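Local coordinates for UPF0033 domain-containing protein (Desulfitobacterium hafniense, PDB 3HZ7) that is of unknown function but carries an N-terminal SirA-like domain of the TusA family, consistent with a role in sulfur transfer, at residues Pro14-Lys19 against Asn44-Met48. Residues are numbered along the deposited sequence; the frame is centred on the assembly and turned at random.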
loop_
_atom_site.group_PDB
_atom_site.type_symbol
_atom_site.label_atom_id
_atom_site.label_comp_id
_atom_site.label_asym_id
_atom_site.label_seq_id
_atom_site.Cartn_x
_atom_site.Cartn_y
_atom_site.Cartn_z
ATOM N N PRO A 14 6.738 5.314 1.841
ATOM C CA PRO A 14 5.851 4.295 1.245
ATOM C C PRO A 14 4.409 4.703 1.288
ATOM O O PRO A 14 3.722 4.560 0.271
ATOM C CB PRO A 14 6.126 3.016 2.065
ATOM C CG PRO A 14 7.599 3.225 2.589
ATOM C CD PRO A 14 7.515 4.738 2.980
ATOM N N VAL A 15 3.966 5.243 2.430
ATOM C CA VAL A 15 2.591 5.646 2.606
ATOM C C VAL A 15 2.184 6.793 1.686
ATOM O O VAL A 15 1.060 6.834 1.221
ATOM C CB VAL A 15 2.251 6.084 4.066
ATOM C CG1 VAL A 15 0.869 6.803 4.089
ATOM C CG2 VAL A 15 2.151 4.887 4.968
ATOM N N ILE A 16 3.095 7.745 1.482
ATOM C CA ILE A 16 2.833 8.880 0.616
ATOM C C ILE A 16 2.716 8.400 -0.861
ATOM O O ILE A 16 1.780 8.771 -1.592
ATOM C CB ILE A 16 3.987 9.910 0.798
ATOM C CG1 ILE A 16 3.798 10.567 2.178
ATOM C CG2 ILE A 16 3.988 10.952 -0.370
ATOM C CD1 ILE A 16 4.878 11.545 2.638
ATOM N N ARG A 17 3.637 7.539 -1.280
ATOM C CA ARG A 17 3.591 7.035 -2.632
ATOM C C ARG A 17 2.275 6.264 -2.833
ATOM O O ARG A 17 1.592 6.399 -3.847
ATOM C CB ARG A 17 4.852 6.181 -2.869
ATOM C CG ARG A 17 6.171 6.998 -2.971
ATOM C CD ARG A 17 7.423 6.178 -3.300
ATOM N NE ARG A 17 7.275 5.531 -4.602
ATOM C CZ ARG A 17 8.031 4.522 -5.050
ATOM N NH1 ARG A 17 9.014 4.006 -4.298
ATOM N NH2 ARG A 17 7.804 4.020 -6.267
ATOM N N ALA A 18 1.881 5.480 -1.831
ATOM C CA ALA A 18 0.647 4.725 -1.920
ATOM C C ALA A 18 -0.546 5.624 -1.963
ATOM O O ALA A 18 -1.460 5.394 -2.758
ATOM C CB ALA A 18 0.501 3.706 -0.706
ATOM N N LYS A 19 -0.568 6.653 -1.122
ATOM C CA LYS A 19 -1.728 7.517 -1.109
ATOM C C LYS A 19 -1.875 8.290 -2.442
ATOM O O LYS A 19 -2.989 8.468 -2.956
ATOM C CB LYS A 19 -1.672 8.496 0.098
ATOM C CG LYS A 19 -2.972 9.287 0.262
ATOM C CD LYS A 19 -3.005 10.026 1.582
ATOM C CE LYS A 19 -4.183 10.986 1.656
ATOM N NZ LYS A 19 -4.367 11.470 3.062
ATOM N N ASN A 44 1.429 1.441 8.982
ATOM C CA ASN A 44 1.107 2.787 8.526
ATOM C C ASN A 44 0.251 2.731 7.259
ATOM O O ASN A 44 -0.730 3.464 7.121
ATOM C CB ASN A 44 2.403 3.595 8.305
ATOM C CG ASN A 44 3.045 3.956 9.614
ATOM O OD1 ASN A 44 2.366 3.943 10.647
ATOM N ND2 ASN A 44 4.342 4.283 9.598
ATOM N N LEU A 45 0.626 1.838 6.356
ATOM C CA LEU A 45 -0.155 1.659 5.120
ATOM C C LEU A 45 -1.585 1.216 5.420
ATOM O O LEU A 45 -2.507 1.728 4.786
ATOM C CB LEU A 45 0.558 0.660 4.185
ATOM C CG LEU A 45 1.792 1.207 3.447
ATOM C CD1 LEU A 45 2.629 0.006 2.920
ATOM C CD2 LEU A 45 1.355 2.134 2.299
ATOM N N GLN A 46 -1.796 0.290 6.382
ATOM C CA GLN A 46 -3.174 -0.137 6.696
ATOM C C GLN A 46 -4.010 0.937 7.394
ATOM O O GLN A 46 -5.216 1.101 7.127
ATOM C CB GLN A 46 -3.193 -1.427 7.532
ATOM C CG GLN A 46 -2.673 -2.622 6.753
ATOM C CD GLN A 46 -3.142 -3.950 7.292
ATOM O OE1 GLN A 46 -2.859 -4.320 8.437
ATOM N NE2 GLN A 46 -3.854 -4.694 6.439
ATOM N N LYS A 47 -3.378 1.695 8.273
ATOM C CA LYS A 47 -4.107 2.789 8.973
ATOM C C LYS A 47 -4.556 3.839 7.947
ATOM O O LYS A 47 -5.677 4.388 8.027
ATOM C CB LYS A 47 -3.204 3.447 10.031
ATOM C CG LYS A 47 -2.614 2.423 11.075
ATOM C CD LYS A 47 -2.693 2.972 12.493
ATOM C CE LYS A 47 -2.043 2.080 13.549
ATOM N NZ LYS A 47 -0.554 1.971 13.381
HETATM N N MSE A 48 -3.696 4.109 6.961
HETATM C CA MSE A 48 -4.040 5.074 5.901
HETATM C C MSE A 48 -5.148 4.501 5.071
HETATM O O MSE A 48 -6.086 5.218 4.686
HETATM C CB MSE A 48 -2.801 5.375 5.028
HETATM C CG MSE A 48 -3.075 6.296 3.838
HETATM SE SE MSE A 48 -3.690 5.373 2.164
HETATM C CE MSE A 48 -1.998 4.551 1.761
#
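Val-15 and Ala-18 meet Leu-45 and Met-48 (selenomethionine) through apolar packing alone, and these four residues account for most of the 298 Å² buried here. The branches of Val-15 divide the work. With CG1 anti to the backbone N (chi1 167°), CG2 of Val-15 is left beside that nitrogen and lies 3.6 Å from CB of Asn-44, whose side chain it crosses at about a right angle. CG1 of Val-15 reaches the other way, 4.0 Å from CG of Met-48, and these two side chains run past each other in opposite senses.

CB of Ala-18 is met by two methyls, lying 3.5 Å from CD2 of Leu-45, a tight carbon pair, and 3.6 Å from CE of Met-48. The Met-48 chain, bent at chi2 (-87°) and again at chi3, turns its terminal methyl into the groove between the helices, toward CB of Ala-18, where CE of Met-48 also rests 3.8 Å from the backbone N of Lys-19. That nitrogen already donates to O of Val-15 within the helix.

On the sheet side of the contact, Ala-18 and Leu-45 touch Val-34 of strand 31-36, while Met-48 reaches Ile-70 of strand 66-71. The axes of segments 14-19 and 44-48 approach to 9.7 Å and cross at -36°, so helices 13-23 and 39-52 lie side by side on the four-stranded mixed sheet, the two-layer alpha/beta sandwich of the TusA-like fold.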